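Local coordinates for protein multisubunit Na+/H+ antiporter, D subunit (Anoxybacillus flavithermus, PDB 6Z16) that probably exchanges sodium ions for protons across the cell membrane, as one membrane subunit of a multisubunit Mrp-type antiporter related to complex I, at residues F133-L147 and T159-F173. Sequence-based numbering, arbitrary orientation.
Sequences FVFFEVMLMSSYVLL and TIKYTLVNVISSALF
Tyr144 and Tyr162 push their rings into each other's helix, and each fills a hole there. Tyr144 sits among Tyr162, Thr163, Asn166 and Val167; Tyr162 sits among Leu140, Ser143, Tyr144 and Leu147. The ring planes stand at 81°, with Tyr144 CD1 3.6 Å from Tyr162 CE2. Thr163 CG2 covers one face of the Tyr144 ring, a CH-pi contact of 4.1 Å to the ring centroid. Leu147 CD2 packs on Tyr162 CD2, and Leu140 CD2 touches both the Tyr162 hydroxyl and the Asn166 amide. With chi1 at 179°, the Tyr162 ring points away from its own backbone N and reaches across to helix 129-148. Its OH donates to Ser143 OG over 3.1 Å, and Ser143 OG in turn donates to Leu140 O at 2.6 Å. A phenylalanine in place of Tyr162 would probably keep much of the ring packing but leave Ser143 OG without this donor. Toward the start of helix 129-148, Phe133 CD1 comes 3.5 Å from Phe173 CD2, at the edge of the less well ordered Phe173 ring. Between the two clusters lies Glu137. Its chain bends at chi2, and OE2 comes within 2.9 Å of Ser170 OG. Ser170 OG also lies close to Asn166 O, a second possible acceptor. Segments 133-147 and 159-173 run antiparallel, their axes 10.1 Å apart at closest approach, within the Mrp antiporter/complex I membrane fold. Helix 109-124 packs against another flank of 133-147, through Met139, Ser142, Val145 and Leu146, and a bound potassium ion lies about 6 Å from the Phe133 side chain. The contact thus joins an aromatic and aliphatic core to a buried polar edge, where the Glu137 carboxylate meets the Ser170 hydroxyl.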
loop_
_atom_site.group_PDB
_atom_site.type_symbol
_atom_site.label_atom_id
_atom_site.label_comp_id
_atom_site.label_asym_id
_atom_site.label_seq_id
_atom_site.Cartn_x
_atom_site.Cartn_y
_atom_site.Cartn_z
ATOM N N PHE D 133 46.671 -20.556 11.712
ATOM C CA PHE D 133 45.960 -21.687 11.105
ATOM C C PHE D 133 45.369 -21.319 9.753
ATOM O O PHE D 133 45.578 -22.027 8.755
ATOM C CB PHE D 133 44.868 -22.161 12.066
ATOM C CG PHE D 133 43.900 -23.144 11.484
ATOM C CD1 PHE D 133 44.266 -24.454 11.259
ATOM C CD2 PHE D 133 42.595 -22.759 11.213
ATOM C CE1 PHE D 133 43.357 -25.352 10.754
ATOM C CE2 PHE D 133 41.688 -23.655 10.698
ATOM C CZ PHE D 133 42.071 -24.950 10.463
ATOM N N VAL D 134 44.648 -20.192 9.701
ATOM C CA VAL D 134 43.992 -19.763 8.458
ATOM C C VAL D 134 45.023 -19.463 7.374
ATOM O O VAL D 134 44.839 -19.827 6.204
ATOM C CB VAL D 134 43.073 -18.553 8.730
ATOM C CG1 VAL D 134 42.424 -18.067 7.447
ATOM C CG2 VAL D 134 42.008 -18.916 9.731
ATOM N N PHE D 135 46.148 -18.843 7.751
ATOM C CA PHE D 135 47.204 -18.588 6.768
ATOM C C PHE D 135 47.901 -19.867 6.313
ATOM O O PHE D 135 48.305 -19.959 5.142
ATOM C CB PHE D 135 48.227 -17.594 7.312
ATOM C CG PHE D 135 47.750 -16.178 7.302
ATOM C CD1 PHE D 135 47.512 -15.538 6.094
ATOM C CD2 PHE D 135 47.593 -15.466 8.477
ATOM C CE1 PHE D 135 47.082 -14.238 6.058
ATOM C CE2 PHE D 135 47.165 -14.159 8.449
ATOM C CZ PHE D 135 46.917 -13.543 7.234
ATOM N N PHE D 136 48.028 -20.863 7.203
ATOM C CA PHE D 136 48.489 -22.182 6.774
ATOM C C PHE D 136 47.570 -22.781 5.723
ATOM O O PHE D 136 48.047 -23.368 4.753
ATOM C CB PHE D 136 48.618 -23.171 7.936
ATOM C CG PHE D 136 49.890 -23.056 8.716
ATOM C CD1 PHE D 136 51.108 -23.245 8.095
ATOM C CD2 PHE D 136 49.862 -22.930 10.090
ATOM C CE1 PHE D 136 52.281 -23.179 8.811
ATOM C CE2 PHE D 136 51.023 -22.876 10.811
ATOM C CZ PHE D 136 52.235 -22.998 10.170
ATOM N N GLU D 137 46.254 -22.633 5.879
ATOM C CA GLU D 137 45.405 -23.220 4.840
ATOM C C GLU D 137 45.340 -22.406 3.559
ATOM O O GLU D 137 45.121 -22.998 2.499
ATOM C CB GLU D 137 43.985 -23.508 5.314
ATOM C CG GLU D 137 43.888 -24.898 5.882
ATOM C CD GLU D 137 44.016 -24.915 7.351
ATOM O OE1 GLU D 137 43.718 -23.880 7.954
ATOM O OE2 GLU D 137 44.475 -25.931 7.893
ATOM N N VAL D 138 45.541 -21.085 3.621
ATOM C CA VAL D 138 45.696 -20.300 2.390
ATOM C C VAL D 138 46.904 -20.795 1.600
ATOM O O VAL D 138 46.807 -21.126 0.403
ATOM C CB VAL D 138 45.826 -18.798 2.712
ATOM C CG1 VAL D 138 46.136 -18.011 1.452
ATOM C CG2 VAL D 138 44.570 -18.268 3.340
ATOM N N MET D 139 48.045 -20.890 2.295
ATOM C CA MET D 139 49.292 -21.402 1.734
ATOM C C MET D 139 49.133 -22.816 1.185
ATOM O O MET D 139 49.514 -23.098 0.042
ATOM C CB MET D 139 50.350 -21.371 2.830
ATOM C CG MET D 139 51.723 -21.801 2.430
ATOM S SD MET D 139 52.731 -21.910 3.913
ATOM C CE MET D 139 52.086 -23.416 4.622
ATOM N N LEU D 140 48.536 -23.711 1.976
ATOM C CA LEU D 140 48.431 -25.111 1.586
ATOM C C LEU D 140 47.443 -25.315 0.452
ATOM O O LEU D 140 47.673 -26.160 -0.413
ATOM C CB LEU D 140 48.049 -25.976 2.783
ATOM C CG LEU D 140 49.152 -26.278 3.794
ATOM C CD1 LEU D 140 48.571 -27.004 4.986
ATOM C CD2 LEU D 140 50.241 -27.097 3.139
ATOM N N MET D 141 46.352 -24.548 0.420
ATOM C CA MET D 141 45.385 -24.680 -0.660
ATOM C C MET D 141 45.981 -24.234 -1.988
ATOM O O MET D 141 45.840 -24.932 -3.012
ATOM C CB MET D 141 44.135 -23.872 -0.321
ATOM C CG MET D 141 42.982 -24.150 -1.235
ATOM S SD MET D 141 42.383 -25.822 -1.003
ATOM C CE MET D 141 41.823 -26.151 -2.655
ATOM N N SER D 142 46.688 -23.096 -1.977
ATOM C CA SER D 142 47.380 -22.647 -3.181
ATOM C C SER D 142 48.468 -23.625 -3.609
ATOM O O SER D 142 48.667 -23.833 -4.812
ATOM C CB SER D 142 47.959 -21.261 -2.947
ATOM O OG SER D 142 48.860 -21.301 -1.867
ATOM N N SER D 143 49.132 -24.282 -2.651
ATOM C CA SER D 143 50.147 -25.268 -3.010
ATOM C C SER D 143 49.534 -26.533 -3.602
ATOM O O SER D 143 50.131 -27.139 -4.498
ATOM C CB SER D 143 51.006 -25.610 -1.796
ATOM O OG SER D 143 50.263 -26.327 -0.837
ATOM N N TYR D 144 48.352 -26.946 -3.111
ATOM C CA TYR D 144 47.608 -28.059 -3.714
ATOM C C TYR D 144 47.325 -27.787 -5.178
ATOM O O TYR D 144 47.539 -28.646 -6.045
ATOM C CB TYR D 144 46.254 -28.272 -3.037
ATOM C CG TYR D 144 46.194 -28.628 -1.583
ATOM C CD1 TYR D 144 47.253 -29.221 -0.915
ATOM C CD2 TYR D 144 45.054 -28.324 -0.863
ATOM C CE1 TYR D 144 47.155 -29.506 0.440
ATOM C CE2 TYR D 144 44.951 -28.599 0.463
ATOM C CZ TYR D 144 45.992 -29.185 1.113
ATOM O OH TYR D 144 45.824 -29.437 2.444
ATOM N N VAL D 145 46.819 -26.585 -5.464
ATOM C CA VAL D 145 46.394 -26.301 -6.829
ATOM C C VAL D 145 47.603 -26.126 -7.745
ATOM O O VAL D 145 47.602 -26.609 -8.884
ATOM C CB VAL D 145 45.464 -25.078 -6.867
ATOM C CG1 VAL D 145 44.940 -24.905 -8.249
ATOM C CG2 VAL D 145 44.312 -25.256 -5.915
ATOM N N LEU D 146 48.668 -25.471 -7.256
ATOM C CA LEU D 146 49.892 -25.338 -8.047
ATOM C C LEU D 146 50.576 -26.679 -8.276
ATOM O O LEU D 146 51.241 -26.866 -9.299
ATOM C CB LEU D 146 50.859 -24.365 -7.373
ATOM C CG LEU D 146 50.549 -22.874 -7.451
ATOM C CD1 LEU D 146 51.474 -22.105 -6.547
ATOM C CD2 LEU D 146 50.728 -22.419 -8.875
ATOM N N LEU D 147 50.410 -27.624 -7.354
ATOM C CA LEU D 147 50.921 -28.970 -7.568
ATOM C C LEU D 147 50.120 -29.711 -8.629
ATOM O O LEU D 147 50.693 -30.436 -9.449
ATOM C CB LEU D 147 50.907 -29.728 -6.245
ATOM C CG LEU D 147 51.396 -31.167 -6.190
ATOM C CD1 LEU D 147 52.823 -31.257 -6.618
ATOM C CD2 LEU D 147 51.258 -31.677 -4.783
ATOM N N THR D 159 49.521 -35.310 -5.864
ATOM C CA THR D 159 48.619 -34.346 -5.250
ATOM C C THR D 159 47.664 -35.036 -4.287
ATOM O O THR D 159 47.363 -34.490 -3.218
ATOM C CB THR D 159 47.843 -33.581 -6.321
ATOM O OG1 THR D 159 48.760 -32.972 -7.227
ATOM C CG2 THR D 159 47.020 -32.478 -5.692
ATOM N N ILE D 160 47.207 -36.248 -4.638
ATOM C CA ILE D 160 46.391 -37.049 -3.716
ATOM C C ILE D 160 47.150 -37.326 -2.419
ATOM O O ILE D 160 46.627 -37.103 -1.314
ATOM C CB ILE D 160 45.941 -38.354 -4.395
ATOM C CG1 ILE D 160 44.943 -38.062 -5.509
ATOM C CG2 ILE D 160 45.340 -39.306 -3.398
ATOM C CD1 ILE D 160 44.588 -39.258 -6.327
ATOM N N LYS D 161 48.416 -37.744 -2.545
ATOM C CA LYS D 161 49.249 -38.036 -1.371
ATOM C C LYS D 161 49.465 -36.794 -0.496
ATOM O O LYS D 161 49.227 -36.821 0.727
ATOM C CB LYS D 161 50.604 -38.583 -1.816
ATOM C CG LYS D 161 50.753 -40.094 -2.004
ATOM C CD LYS D 161 49.936 -40.634 -3.161
ATOM C CE LYS D 161 50.234 -42.093 -3.441
ATOM N NZ LYS D 161 51.625 -42.286 -3.900
ATOM N N TYR D 162 49.912 -35.695 -1.121
ATOM C CA TYR D 162 50.225 -34.455 -0.415
ATOM C C TYR D 162 48.992 -33.862 0.260
ATOM O O TYR D 162 49.061 -33.393 1.411
ATOM C CB TYR D 162 50.835 -33.483 -1.428
ATOM C CG TYR D 162 51.206 -32.117 -0.923
ATOM C CD1 TYR D 162 52.301 -31.937 -0.102
ATOM C CD2 TYR D 162 50.494 -30.998 -1.318
ATOM C CE1 TYR D 162 52.656 -30.683 0.345
ATOM C CE2 TYR D 162 50.840 -29.744 -0.877
ATOM C CZ TYR D 162 51.922 -29.593 -0.044
ATOM O OH TYR D 162 52.274 -28.346 0.403
ATOM N N THR D 163 47.843 -33.926 -0.425
ATOM C CA THR D 163 46.602 -33.382 0.106
ATOM C C THR D 163 46.136 -34.173 1.316
ATOM O O THR D 163 45.701 -33.584 2.313
ATOM C CB THR D 163 45.529 -33.400 -0.979
ATOM O OG1 THR D 163 46.047 -32.793 -2.166
ATOM C CG2 THR D 163 44.321 -32.616 -0.531
ATOM N N LEU D 164 46.260 -35.505 1.247
ATOM C CA LEU D 164 45.883 -36.381 2.352
ATOM C C LEU D 164 46.675 -36.054 3.618
ATOM O O LEU D 164 46.097 -35.891 4.710
ATOM C CB LEU D 164 46.122 -37.823 1.908
ATOM C CG LEU D 164 45.479 -39.073 2.490
ATOM C CD1 LEU D 164 45.556 -40.138 1.417
ATOM C CD2 LEU D 164 46.162 -39.536 3.737
ATOM N N VAL D 165 48.000 -35.900 3.467
ATOM C CA VAL D 165 48.864 -35.606 4.614
ATOM C C VAL D 165 48.524 -34.255 5.230
ATOM O O VAL D 165 48.436 -34.115 6.462
ATOM C CB VAL D 165 50.344 -35.658 4.197
ATOM C CG1 VAL D 165 51.247 -35.329 5.373
ATOM C CG2 VAL D 165 50.670 -36.991 3.670
ATOM N N ASN D 166 48.295 -33.245 4.388
ATOM C CA ASN D 166 48.070 -31.916 4.943
ATOM C C ASN D 166 46.684 -31.772 5.557
ATOM O O ASN D 166 46.511 -30.975 6.485
ATOM C CB ASN D 166 48.306 -30.870 3.874
ATOM C CG ASN D 166 49.747 -30.764 3.497
ATOM O OD1 ASN D 166 50.625 -30.710 4.355
ATOM N ND2 ASN D 166 50.011 -30.774 2.207
ATOM N N VAL D 167 45.703 -32.552 5.088
ATOM C CA VAL D 167 44.393 -32.585 5.742
ATOM C C VAL D 167 44.514 -33.152 7.152
ATOM O O VAL D 167 43.961 -32.594 8.118
ATOM C CB VAL D 167 43.392 -33.391 4.898
ATOM C CG1 VAL D 167 42.174 -33.697 5.698
ATOM C CG2 VAL D 167 42.968 -32.600 3.698
ATOM N N ILE D 168 45.260 -34.257 7.289
ATOM C CA ILE D 168 45.465 -34.858 8.609
ATOM C C ILE D 168 46.178 -33.890 9.555
ATOM O O ILE D 168 45.758 -33.703 10.708
ATOM C CB ILE D 168 46.219 -36.190 8.464
ATOM C CG1 ILE D 168 45.349 -37.189 7.713
ATOM C CG2 ILE D 168 46.616 -36.744 9.808
ATOM C CD1 ILE D 168 46.073 -38.422 7.315
ATOM N N SER D 169 47.211 -33.204 9.061
ATOM C CA SER D 169 47.938 -32.267 9.917
ATOM C C SER D 169 47.121 -31.015 10.241
ATOM O O SER D 169 47.288 -30.429 11.320
ATOM C CB SER D 169 49.260 -31.892 9.259
ATOM O OG SER D 169 49.044 -31.213 8.039
ATOM N N SER D 170 46.214 -30.611 9.347
ATOM C CA SER D 170 45.327 -29.487 9.637
ATOM C C SER D 170 44.350 -29.821 10.756
ATOM O O SER D 170 44.111 -28.995 11.652
ATOM C CB SER D 170 44.573 -29.101 8.372
ATOM O OG SER D 170 45.473 -28.643 7.380
ATOM N N ALA D 171 43.779 -31.031 10.717
ATOM C CA ALA D 171 42.903 -31.473 11.799
ATOM C C ALA D 171 43.656 -31.571 13.123
ATOM O O ALA D 171 43.110 -31.243 14.188
ATOM C CB ALA D 171 42.269 -32.812 11.440
ATOM N N LEU D 172 44.923 -31.994 13.071
ATOM C CA LEU D 172 45.726 -32.050 14.289
ATOM C C LEU D 172 46.040 -30.661 14.838
ATOM O O LEU D 172 46.111 -30.481 16.062
ATOM C CB LEU D 172 47.006 -32.836 14.027
ATOM C CG LEU D 172 46.785 -34.332 13.786
ATOM C CD1 LEU D 172 48.048 -35.004 13.305
ATOM C CD2 LEU D 172 46.286 -34.994 15.055
ATOM N N PHE D 173 46.202 -29.659 13.969
ATOM C CA PHE D 173 46.406 -28.312 14.499
ATOM C C PHE D 173 45.122 -27.759 15.103
ATOM O O PHE D 173 45.180 -27.006 16.085
ATOM C CB PHE D 173 46.943 -27.363 13.427
ATOM C CG PHE D 173 47.411 -26.050 13.982
ATOM C CD1 PHE D 173 48.552 -25.998 14.759
ATOM C CD2 PHE D 173 46.721 -24.881 13.745
ATOM C CE1 PHE D 173 48.996 -24.803 15.287
ATOM C CE2 PHE D 173 47.167 -23.684 14.273
ATOM C CZ PHE D 173 48.301 -23.647 15.039
#